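Local coordinates for protein probable ss-1,3-N-acetylglucosaminyltransferase (Staphylococcus aureus subsp. aureus N315, PDB 6H21) that belongs to the family 2 glycosyltransferases of the GT-A clan, holds manganese and uridine-diphosphate-N-acetylglucosamine in a pocket, and also carries a TarS-type linker domain, at residues 43-48 with 118-123; 111-116 with 220-225; 282-287 with 298-303. One frame throughout, in Å; residues are numbered along the deposited sequence.

Overall arrangement
From the N terminus, the loop after helix 35-43 is joined about 70 residues later by 118-123, closing interaction 1 at the start of helix 119-129. Before that, segment 111-116 has opened interaction 2, which closes only when strand 222-225 returns alongside strand 114-115. The two contacts therefore cross along the chain, and they touch in space: Y221 OH bonds D122 OD2, and Q45 NE2 bonds the carbonyl of H116. Together they tie the loop after helix 35-43 and the start of helix 119-129 to strands 114-115 and 222-225 of the mixed sheet. Interaction 3 follows in series, closing a loop between helices 264-281 and 294-308 of the linker domain; its nearest atoms lie about 17 Å from interaction 2.

Interaction 1 (43-48 with 118-123); sequences LNQTMK and RALEDL
The carbonyl oxygen Q45 OE1 is gripped twice. The amide L120 N reaches it at 3.0 Å in a nearly straight bond, 176° at the hydrogen, and water 1 donates to the same OE1 at 2.7 Å. That water also accepts from E121 N at 2.9 Å and, at greater length, from M47 N, so two amides in the first turn of helix 119-129 are tied, directly or through water, to the 43-48 loop. At the other end of the amide, Q45 NE2 bonds the carbonyls of S41 and H116, which fixes the flip of the group. The Q45 chain, bent at chi2 (-64°), crosses L120 at about a right angle and lays CG against the leucine's CD1. Within the GT-A domain, this places the loop between helix 35-43 and strand 52-58 over the start of helix 119-129, with Y52 of that strand meeting Q45, M47 and L120. T46 faces the start of the helix: its OG1 touches E121 CB at 3.4 Å and makes a weak hydrogen bond to E117 O, while CG2 faces the arginine methylene R118 CG. M47 CG stands anti to the backbone N (chi1 177°), carrying the chain obliquely across E121 until CE meets the backbone oxygen L120 O at 3.6 Å. Beyond it, water 2 joins E121 OE1 to the amide K48 N. The R118 guanidinium pairs with D122, one turn on in helix 119-129: NE donates to D122 OD2 at 3.1 Å, and NH2 forms a salt bridge with D122 OD1.

Interaction 2 (111-116 with 220-225); sequences SDDLLH and EYYIVV. With MN (manganese (II) ion), chain Y; MN (manganese (II) ion), chain Z; UD1 (uridine-diphosphate-N-acetylglucosamine), chain X.
The ring of Y222 overlaps L115, L115 CD2 to Y222 CD2 at 3.8 Å, and its hydroxyl reaches the carboxylate of D113. Y222 OH donates to D113 OD2 at 2.5 Å, on that oxygen's anti lone pair, with ring and carboxylate planes 75° apart; the same hydroxyl bonds D110 N. D113 CG stands anti to its carbonyl carbon (chi1 -62°), letting OD1 take V225 N at 3.1 Å from above the carboxylate plane. Strands 114-115 and 222-225 run antiparallel: L114 and I223 form a hydrogen-bonded pair, and L115 and Y222 the neighbouring non-hydrogen-bonded one. L114 packs against I223 on the opposite face from the leucine-tyrosine contact; beyond the strand pair, H116 N bonds Y221 O. In this GT-A domain, D110 and D112 fit the DxD pattern at a metal. D112 binds one manganese ion with both carboxylate oxygens, OD1 at 2.3 Å and OD2 at 2.2 Å, and OD2 also binds a second manganese ion. Uridine-diphosphate-N-acetylglucosamine supplies O2A and O2B to the first ion, and waters 3 and 4 fill two further sites. Water 3 donates to D113 OD1 and V225 O, water 4 to D113 OD2, so D113 is a second-shell residue that probably orients them.

Interaction 3 (282-287 with 298-303); sequences GQKKNF and IEWLNN
K284 runs across the indole of W300, its CB starting 3.8 Å from CZ2 at the benzene end of the ring. CG continues past CZ2 and CH2, and CD then comes over the six-membered ring, 3.9 Å from its centroid and only 9° off the normal, a CH-pi contact. The chain bends at its end, leaving K284 NZ 3.8 Å from W300 CZ3 while it hydrogen-bonds S239 OG. K284 is the third residue of a type II beta turn from G282 to K285 and has the positive phi expected there. A second turn, type I, overlaps it from K284 to F287. At the pyrrole end of W300, F287 receives the edge of the indole on its ring face: the centroids of the phenyl and five-membered rings lie 4.6 Å apart with planes at 54°, and W300 CD1 stands above the centre of the phenyl ring. F287 CG lies between its backbone N and carbonyl carbon (chi1 77°), which turns that face to the tryptophan and brings CZ to L301 CB at 3.9 Å. In the linker domain this packs the loop after helix 264-281 against helix 294-308, and helix 335-344 adds L335 against F287 and L301. F245 meets W300 edge-to-face. The one polar atom of the indole is served through water 5, which accepts from W300 NE1 at 3.0 Å and donates to K284 O. The loop is thus joined to the helix by dispersion and ring contacts, while this single water bridge satisfies the buried N-H and probably favours this rotation of the indole.

Interaction 1 (43-48 with 118-123)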
loop_
_atom_site.group_PDB
_atom_site.type_symbol
_atom_site.label_atom_id
_atom_site.label_comp_id
_atom_site.label_asym_id
_atom_site.label_seq_id
_atom_site.Cartn_x
_atom_site.Cartn_y
_atom_site.Cartn_z
ATOM N N LEU C 43 -7.060 48.571 -27.675
ATOM C CA LEU C 43 -6.936 49.806 -28.441
ATOM C C LEU C 43 -6.423 50.965 -27.572
ATOM O O LEU C 43 -5.882 51.927 -28.125
ATOM C CB LEU C 43 -8.273 50.133 -29.112
ATOM C CG LEU C 43 -8.664 49.169 -30.230
ATOM C CD1 LEU C 43 -9.895 49.662 -30.965
ATOM C CD2 LEU C 43 -7.516 48.957 -31.206
ATOM N N ASN C 44 -6.528 50.846 -26.240
ATOM C CA ASN C 44 -6.114 51.908 -25.298
ATOM C C ASN C 44 -4.738 51.577 -24.688
ATOM O O ASN C 44 -4.495 51.778 -23.501
ATOM C CB ASN C 44 -7.197 52.146 -24.236
ATOM C CG ASN C 44 -8.497 52.678 -24.820
ATOM O OD1 ASN C 44 -8.510 53.336 -25.866
ATOM N ND2 ASN C 44 -9.610 52.425 -24.144
ATOM N N GLN C 45 -3.789 51.150 -25.515
ATOM C CA GLN C 45 -2.432 50.849 -25.035
ATOM C C GLN C 45 -1.586 52.129 -25.003
ATOM O O GLN C 45 -1.813 53.053 -25.777
ATOM C CB GLN C 45 -1.769 49.798 -25.929
ATOM C CG GLN C 45 -2.335 48.401 -25.743
ATOM C CD GLN C 45 -2.074 47.882 -24.348
ATOM O OE1 GLN C 45 -0.927 47.781 -23.916
ATOM N NE2 GLN C 45 -3.143 47.570 -23.634
ATOM N N THR C 46 -0.574 52.157 -24.129
ATOM C CA THR C 46 0.399 53.246 -24.120
ATOM C C THR C 46 1.324 53.166 -25.335
ATOM O O THR C 46 1.847 54.184 -25.757
ATOM C CB THR C 46 1.239 53.250 -22.845
ATOM O OG1 THR C 46 1.876 51.975 -22.740
ATOM C CG2 THR C 46 0.387 53.549 -21.634
ATOM N N MET C 47 1.525 51.961 -25.882
ATOM C CA MET C 47 2.286 51.795 -27.113
ATOM C C MET C 47 1.614 52.597 -28.233
ATOM O O MET C 47 0.391 52.628 -28.337
ATOM C CB MET C 47 2.385 50.335 -27.553
ATOM C CG MET C 47 3.106 50.156 -28.880
ATOM S SD MET C 47 3.466 48.421 -29.264
ATOM C CE MET C 47 4.806 48.112 -28.118
ATOM N N LYS C 48 2.463 53.193 -29.078
ATOM C CA LYS C 48 2.079 53.961 -30.257
ATOM C C LYS C 48 1.182 53.082 -31.140
ATOM O O LYS C 48 1.483 51.920 -31.418
ATOM C CB LYS C 48 3.358 54.420 -30.971
ATOM C CG LYS C 48 3.220 55.571 -31.954
ATOM C CD LYS C 48 4.541 56.257 -32.263
ATOM N N ARG C 118 -0.461 49.427 -20.119
ATOM C CA ARG C 118 1.002 49.456 -20.289
ATOM C C ARG C 118 1.565 48.130 -20.823
ATOM O O ARG C 118 2.788 48.052 -21.086
ATOM C CB ARG C 118 1.693 49.759 -18.959
ATOM C CG ARG C 118 1.372 51.132 -18.391
ATOM C CD ARG C 118 2.099 51.366 -17.079
ATOM N NE ARG C 118 3.540 51.290 -17.302
ATOM C CZ ARG C 118 4.330 52.329 -17.582
ATOM N NH1 ARG C 118 3.884 53.571 -17.474
ATOM N NH2 ARG C 118 5.577 52.108 -17.952
ATOM N N ALA C 119 0.696 47.122 -21.001
ATOM C CA ALA C 119 1.097 45.747 -21.308
ATOM C C ALA C 119 2.049 45.691 -22.503
ATOM O O ALA C 119 3.155 45.193 -22.366
ATOM C CB ALA C 119 -0.113 44.869 -21.545
ATOM N N LEU C 120 1.609 46.160 -23.674
ATOM C CA LEU C 120 2.383 45.914 -24.892
ATOM C C LEU C 120 3.719 46.666 -24.823
ATOM O O LEU C 120 4.749 46.105 -25.165
ATOM C CB LEU C 120 1.577 46.319 -26.131
ATOM C CG LEU C 120 0.313 45.509 -26.433
ATOM C CD1 LEU C 120 -0.166 45.798 -27.846
ATOM C CD2 LEU C 120 0.539 44.012 -26.248
ATOM N N GLU C 121 3.685 47.921 -24.358
ATOM C CA GLU C 121 4.873 48.802 -24.333
ATOM C C GLU C 121 5.927 48.237 -23.368
ATOM O O GLU C 121 7.075 48.062 -23.757
ATOM C CB GLU C 121 4.477 50.239 -23.974
ATOM C CG GLU C 121 5.650 51.219 -23.923
ATOM C CD GLU C 121 6.174 51.775 -25.246
ATOM O OE1 GLU C 121 5.764 51.279 -26.336
ATOM O OE2 GLU C 121 6.988 52.735 -25.196
ATOM N N ASP C 122 5.526 47.933 -22.132
ATOM C CA ASP C 122 6.456 47.485 -21.095
ATOM C C ASP C 122 7.040 46.105 -21.422
ATOM O O ASP C 122 8.238 45.907 -21.253
ATOM C CB ASP C 122 5.786 47.414 -19.730
ATOM C CG ASP C 122 5.614 48.769 -19.077
ATOM O OD1 ASP C 122 5.772 49.811 -19.796
ATOM O OD2 ASP C 122 5.327 48.769 -17.852
ATOM N N LEU C 123 6.195 45.166 -21.866
ATOM C CA LEU C 123 6.666 43.810 -22.178
ATOM C C LEU C 123 7.593 43.853 -23.401
ATOM O O LEU C 123 8.646 43.233 -23.384
ATOM C CB LEU C 123 5.481 42.867 -22.408
ATOM C CG LEU C 123 4.995 42.112 -21.170
ATOM C CD1 LEU C 123 4.846 43.026 -19.973
ATOM C CD2 LEU C 123 3.685 41.388 -21.453
HETATM O O HOH W 1 1.209 49.451 -23.943
HETATM O O HOH W 2 5.332 52.987 -28.727
#

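Interaction 2 (111-116 with 220-225)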
loop_
_atom_site.group_PDB
_atom_site.type_symbol
_atom_site.label_atom_id
_atom_site.label_comp_id
_atom_site.label_asym_id
_atom_site.label_seq_id
_atom_site.Cartn_x
_atom_site.Cartn_y
_atom_site.Cartn_z
ATOM N N SER C 111 -10.536 36.346 -25.809
ATOM C CA SER C 111 -11.595 37.297 -26.121
ATOM C C SER C 111 -12.369 37.750 -24.873
ATOM O O SER C 111 -13.153 38.687 -24.953
ATOM C CB SER C 111 -12.545 36.707 -27.132
ATOM O OG SER C 111 -13.058 35.477 -26.657
ATOM N N ASP C 112 -12.161 37.088 -23.736
ATOM C CA ASP C 112 -12.864 37.433 -22.503
ATOM C C ASP C 112 -11.939 38.151 -21.497
ATOM O O ASP C 112 -12.404 38.562 -20.443
ATOM C CB ASP C 112 -13.506 36.186 -21.874
ATOM C CG ASP C 112 -12.532 35.058 -21.566
ATOM O OD1 ASP C 112 -11.358 35.149 -21.993
ATOM O OD2 ASP C 112 -12.942 34.082 -20.892
ATOM N N ASP C 113 -10.644 38.304 -21.800
ATOM C CA ASP C 113 -9.647 38.843 -20.808
ATOM C C ASP C 113 -9.347 40.322 -21.120
ATOM O O ASP C 113 -9.921 40.887 -22.045
ATOM C CB ASP C 113 -8.380 37.981 -20.788
ATOM C CG ASP C 113 -8.606 36.532 -20.356
ATOM O OD1 ASP C 113 -9.559 36.286 -19.596
ATOM O OD2 ASP C 113 -7.821 35.659 -20.809
ATOM N N LEU C 114 -8.488 40.958 -20.315
ATOM C CA LEU C 114 -8.206 42.406 -20.402
ATOM C C LEU C 114 -6.692 42.637 -20.322
ATOM O O LEU C 114 -6.021 42.035 -19.484
ATOM C CB LEU C 114 -8.888 43.136 -19.243
ATOM C CG LEU C 114 -10.395 42.945 -19.111
ATOM C CD1 LEU C 114 -10.899 43.521 -17.787
ATOM C CD2 LEU C 114 -11.109 43.588 -20.288
ATOM N N LEU C 115 -6.171 43.501 -21.201
ATOM C CA LEU C 115 -4.791 43.988 -21.096
ATOM C C LEU C 115 -4.750 45.241 -20.210
ATOM O O LEU C 115 -5.610 46.120 -20.311
ATOM C CB LEU C 115 -4.255 44.327 -22.490
ATOM C CG LEU C 115 -3.958 43.153 -23.413
ATOM C CD1 LEU C 115 -3.200 43.629 -24.641
ATOM C CD2 LEU C 115 -3.167 42.070 -22.687
ATOM N N HIS C 116 -3.739 45.314 -19.342
ATOM C CA HIS C 116 -3.314 46.572 -18.741
ATOM C C HIS C 116 -2.886 47.524 -19.873
ATOM O O HIS C 116 -2.331 47.096 -20.876
ATOM C CB HIS C 116 -2.213 46.277 -17.716
ATOM C CG HIS C 116 -1.889 47.407 -16.808
ATOM N ND1 HIS C 116 -1.174 48.510 -17.236
ATOM C CD2 HIS C 116 -2.149 47.600 -15.497
ATOM C CE1 HIS C 116 -1.031 49.347 -16.225
ATOM N NE2 HIS C 116 -1.611 48.801 -15.143
ATOM N N GLU C 220 -0.049 44.171 -12.880
ATOM C CA GLU C 220 -0.794 43.012 -13.355
ATOM C C GLU C 220 -1.181 43.293 -14.815
ATOM O O GLU C 220 -2.189 43.949 -15.086
ATOM C CB GLU C 220 -2.000 42.735 -12.454
ATOM C CG GLU C 220 -1.627 42.327 -11.031
ATOM C CD GLU C 220 -2.813 41.947 -10.155
ATOM O OE1 GLU C 220 -3.959 42.252 -10.526
ATOM O OE2 GLU C 220 -2.589 41.342 -9.102
ATOM N N TYR C 221 -0.346 42.816 -15.741
ATOM C CA TYR C 221 -0.381 43.237 -17.134
ATOM C C TYR C 221 -1.503 42.537 -17.911
ATOM O O TYR C 221 -2.002 43.090 -18.883
ATOM C CB TYR C 221 0.951 42.935 -17.820
ATOM C CG TYR C 221 2.083 43.855 -17.441
ATOM C CD1 TYR C 221 2.072 45.185 -17.830
ATOM C CD2 TYR C 221 3.171 43.393 -16.714
ATOM C CE1 TYR C 221 3.120 46.034 -17.514
ATOM C CE2 TYR C 221 4.224 44.233 -16.383
ATOM C CZ TYR C 221 4.196 45.555 -16.785
ATOM O OH TYR C 221 5.218 46.399 -16.471
ATOM N N TYR C 222 -1.842 41.306 -17.515
ATOM C CA TYR C 222 -2.879 40.506 -18.174
ATOM C C TYR C 222 -3.887 40.042 -17.121
ATOM O O TYR C 222 -3.511 39.338 -16.195
ATOM C CB TYR C 222 -2.258 39.309 -18.899
ATOM C CG TYR C 222 -3.224 38.548 -19.768
ATOM C CD1 TYR C 222 -4.238 37.778 -19.216
ATOM C CD2 TYR C 222 -3.124 38.587 -21.145
ATOM C CE1 TYR C 222 -5.142 37.103 -20.016
ATOM C CE2 TYR C 222 -4.009 37.902 -21.958
ATOM C CZ TYR C 222 -5.018 37.149 -21.391
ATOM O OH TYR C 222 -5.893 36.486 -22.195
ATOM N N ILE C 223 -5.153 40.451 -17.277
ATOM C CA ILE C 223 -6.194 40.164 -16.300
ATOM C C ILE C 223 -7.057 39.016 -16.829
ATOM O O ILE C 223 -7.728 39.167 -17.845
ATOM C CB ILE C 223 -7.024 41.429 -15.992
ATOM C CG1 ILE C 223 -6.134 42.576 -15.506
ATOM C CG2 ILE C 223 -8.127 41.122 -14.998
ATOM C CD1 ILE C 223 -6.648 43.950 -15.871
ATOM N N VAL C 224 -7.000 37.873 -16.129
ATOM C CA VAL C 224 -7.761 36.700 -16.453
ATOM C C VAL C 224 -9.156 36.883 -15.846
ATOM O O VAL C 224 -9.281 37.036 -14.656
ATOM C CB VAL C 224 -7.073 35.421 -15.938
ATOM C CG1 VAL C 224 -7.954 34.190 -16.139
ATOM C CG2 VAL C 224 -5.702 35.202 -16.583
ATOM N N VAL C 225 -10.202 36.900 -16.673
ATOM C CA VAL C 225 -11.536 37.040 -16.122
ATOM C C VAL C 225 -12.188 35.654 -16.064
ATOM O O VAL C 225 -12.165 34.902 -17.039
ATOM C CB VAL C 225 -12.415 38.073 -16.856
ATOM C CG1 VAL C 225 -11.625 39.263 -17.369
ATOM C CG2 VAL C 225 -13.256 37.479 -17.965
HETATM MN MN MN Y . -10.928 33.132 -20.973
HETATM MN MN MN Z . -14.944 32.948 -20.204
HETATM C "C1'" UD1 X . -8.817 28.328 -20.861
HETATM C "C2'" UD1 X . -7.447 28.521 -20.206
HETATM C "C3'" UD1 X . -6.640 29.558 -20.985
HETATM C "C4'" UD1 X . -6.562 29.147 -22.453
HETATM C "C5'" UD1 X . -7.940 28.812 -23.030
HETATM C "C6'" UD1 X . -7.854 28.278 -24.463
HETATM C "C7'" UD1 X . -7.343 28.163 -17.766
HETATM C "C8'" UD1 X . -7.542 28.799 -16.416
HETATM N "N2'" UD1 X . -7.600 28.943 -18.819
HETATM O "O1'" UD1 X . -9.491 29.590 -20.830
HETATM O "O3'" UD1 X . -5.324 29.680 -20.423
HETATM O "O4'" UD1 X . -5.988 30.222 -23.198
HETATM O "O5'" UD1 X . -8.647 27.865 -22.202
HETATM O "O6'" UD1 X . -6.953 27.181 -24.578
HETATM O "O7'" UD1 X . -6.962 27.011 -17.885
HETATM N N1 UD1 X . -12.607 30.077 -28.817
HETATM C C2 UD1 X . -12.496 29.772 -30.186
HETATM N N3 UD1 X . -13.278 28.863 -30.756
HETATM C C4 UD1 X . -14.198 28.217 -30.051
HETATM C C5 UD1 X . -14.344 28.487 -28.689
HETATM C C6 UD1 X . -13.522 29.431 -28.069
HETATM O O2 UD1 X . -11.656 30.337 -30.898
HETATM O O4 UD1 X . -14.913 27.384 -30.650
HETATM C C1B UD1 X . -11.690 31.081 -28.275
HETATM C C2B UD1 X . -12.346 32.087 -27.344
HETATM O "O2'" UD1 X . -13.034 33.091 -28.081
HETATM C C3B UD1 X . -11.143 32.606 -26.573
HETATM C C4B UD1 X . -10.196 31.409 -26.527
HETATM O O4B UD1 X . -10.654 30.467 -27.510
HETATM O O3B UD1 X . -10.521 33.691 -27.274
HETATM C C5B UD1 X . -10.187 30.719 -25.174
HETATM O O5B UD1 X . -11.530 30.559 -24.738
HETATM P PA UD1 X . -11.991 30.936 -23.253
HETATM O O1A UD1 X . -13.458 30.650 -23.206
HETATM O O2A UD1 X . -11.428 32.278 -22.791
HETATM O O3A UD1 X . -11.247 29.786 -22.457
HETATM P PB UD1 X . -11.072 29.768 -20.872
HETATM O O1B UD1 X . -11.742 28.532 -20.357
HETATM O O2B UD1 X . -11.414 31.103 -20.227
HETATM O O HOH W 3 -10.585 33.997 -19.016
HETATM O O HOH W 4 -8.678 33.047 -21.096
#

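Interaction 3 (282-287 with 298-303)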
loop_
_atom_site.group_PDB
_atom_site.type_symbol
_atom_site.label_atom_id
_atom_site.label_comp_id
_atom_site.label_asym_id
_atom_site.label_seq_id
_atom_site.Cartn_x
_atom_site.Cartn_y
_atom_site.Cartn_z
ATOM N N GLY C 282 -2.294 17.904 -13.137
ATOM C CA GLY C 282 -2.861 17.248 -14.304
ATOM C C GLY C 282 -4.378 17.085 -14.239
ATOM O O GLY C 282 -5.010 17.131 -13.166
ATOM N N GLN C 283 -4.975 16.878 -15.416
ATOM C CA GLN C 283 -6.400 16.493 -15.528
ATOM C C GLN C 283 -6.672 15.208 -14.726
ATOM O O GLN C 283 -5.931 14.250 -14.841
ATOM C CB GLN C 283 -6.771 16.201 -16.983
ATOM C CG GLN C 283 -7.639 17.244 -17.668
ATOM C CD GLN C 283 -8.579 16.558 -18.643
ATOM O OE1 GLN C 283 -9.725 16.226 -18.321
ATOM N NE2 GLN C 283 -8.076 16.282 -19.834
ATOM N N LYS C 284 -7.777 15.208 -13.971
ATOM C CA LYS C 284 -8.283 14.062 -13.224
ATOM C C LYS C 284 -7.172 13.428 -12.368
ATOM O O LYS C 284 -7.070 12.220 -12.276
ATOM C CB LYS C 284 -8.875 13.034 -14.187
ATOM C CG LYS C 284 -9.972 13.586 -15.075
ATOM C CD LYS C 284 -10.749 12.517 -15.805
ATOM C CE LYS C 284 -11.954 13.090 -16.519
ATOM N NZ LYS C 284 -12.143 12.446 -17.845
ATOM N N LYS C 285 -6.342 14.267 -11.739
ATOM C CA LYS C 285 -5.142 13.786 -11.069
ATOM C C LYS C 285 -5.516 12.795 -9.951
ATOM O O LYS C 285 -4.757 11.883 -9.676
ATOM C CB LYS C 285 -4.340 14.969 -10.536
ATOM C CG LYS C 285 -5.009 15.697 -9.380
ATOM C CD LYS C 285 -4.081 16.687 -8.716
ATOM C CE LYS C 285 -4.778 17.562 -7.701
ATOM N NZ LYS C 285 -4.314 18.964 -7.809
ATOM N N ASN C 286 -6.707 12.958 -9.363
ATOM C CA ASN C 286 -7.179 12.119 -8.261
ATOM C C ASN C 286 -8.293 11.188 -8.743
ATOM O O ASN C 286 -9.220 10.895 -8.001
ATOM C CB ASN C 286 -7.651 12.973 -7.086
ATOM C CG ASN C 286 -6.508 13.668 -6.381
ATOM O OD1 ASN C 286 -5.436 13.093 -6.220
ATOM N ND2 ASN C 286 -6.732 14.895 -5.940
ATOM N N PHE C 287 -8.168 10.693 -9.980
ATOM C CA PHE C 287 -9.203 9.851 -10.562
ATOM C C PHE C 287 -9.368 8.531 -9.786
ATOM O O PHE C 287 -10.466 7.986 -9.734
ATOM C CB PHE C 287 -8.876 9.542 -12.025
ATOM C CG PHE C 287 -7.804 8.501 -12.229
ATOM C CD1 PHE C 287 -6.459 8.838 -12.192
ATOM C CD2 PHE C 287 -8.147 7.169 -12.417
ATOM C CE1 PHE C 287 -5.476 7.875 -12.350
ATOM C CE2 PHE C 287 -7.162 6.207 -12.571
ATOM C CZ PHE C 287 -5.828 6.564 -12.537
ATOM N N ILE C 298 -9.982 2.269 -15.542
ATOM C CA ILE C 298 -9.058 1.344 -16.145
ATOM C C ILE C 298 -8.572 1.942 -17.479
ATOM O O ILE C 298 -7.359 1.973 -17.741
ATOM C CB ILE C 298 -9.659 -0.072 -16.295
ATOM C CG1 ILE C 298 -9.838 -0.777 -14.944
ATOM C CG2 ILE C 298 -8.814 -0.930 -17.215
ATOM C CD1 ILE C 298 -8.538 -1.189 -14.268
ATOM N N GLU C 299 -9.508 2.447 -18.293
ATOM C CA GLU C 299 -9.161 3.002 -19.608
ATOM C C GLU C 299 -8.287 4.252 -19.419
ATOM O O GLU C 299 -7.274 4.401 -20.102
ATOM C CB GLU C 299 -10.423 3.262 -20.441
ATOM C CG GLU C 299 -10.163 3.437 -21.938
ATOM N N TRP C 300 -8.684 5.149 -18.514
ATOM C CA TRP C 300 -7.903 6.354 -18.194
ATOM C C TRP C 300 -6.452 5.989 -17.815
ATOM O O TRP C 300 -5.478 6.534 -18.375
ATOM C CB TRP C 300 -8.581 7.172 -17.085
ATOM C CG TRP C 300 -7.861 8.449 -16.784
ATOM C CD1 TRP C 300 -6.905 8.647 -15.834
ATOM C CD2 TRP C 300 -8.003 9.706 -17.470
ATOM N NE1 TRP C 300 -6.463 9.939 -15.863
ATOM C CE2 TRP C 300 -7.115 10.613 -16.854
ATOM C CE3 TRP C 300 -8.782 10.147 -18.549
ATOM C CZ2 TRP C 300 -6.991 11.939 -17.268
ATOM C CZ3 TRP C 300 -8.648 11.458 -18.962
ATOM C CH2 TRP C 300 -7.772 12.340 -18.321
ATOM N N LEU C 301 -6.305 5.056 -16.867
ATOM C CA LEU C 301 -4.998 4.680 -16.374
ATOM C C LEU C 301 -4.214 3.969 -17.477
ATOM O O LEU C 301 -3.044 4.140 -17.544
ATOM C CB LEU C 301 -5.125 3.772 -15.150
ATOM C CG LEU C 301 -3.811 3.215 -14.603
ATOM C CD1 LEU C 301 -2.868 4.329 -14.156
ATOM C CD2 LEU C 301 -4.097 2.270 -13.441
ATOM N N ASN C 302 -4.875 3.131 -18.277
ATOM C CA ASN C 302 -4.201 2.499 -19.409
ATOM C C ASN C 302 -3.541 3.546 -20.338
ATOM O O ASN C 302 -2.406 3.358 -20.750
ATOM C CB ASN C 302 -5.139 1.609 -20.214
ATOM C CG ASN C 302 -4.365 0.746 -21.184
ATOM O OD1 ASN C 302 -3.585 -0.115 -20.764
ATOM N ND2 ASN C 302 -4.544 0.991 -22.471
ATOM N N ASN C 303 -4.244 4.636 -20.655
ATOM C CA ASN C 303 -3.707 5.695 -21.515
ATOM C C ASN C 303 -2.560 6.421 -20.808
ATOM O O ASN C 303 -1.554 6.729 -21.435
ATOM C CB ASN C 303 -4.785 6.700 -21.923
ATOM C CG ASN C 303 -5.717 6.145 -22.977
ATOM O OD1 ASN C 303 -5.261 5.483 -23.904
ATOM N ND2 ASN C 303 -7.010 6.393 -22.846
HETATM O O HOH W 5 -4.679 11.458 -13.920
#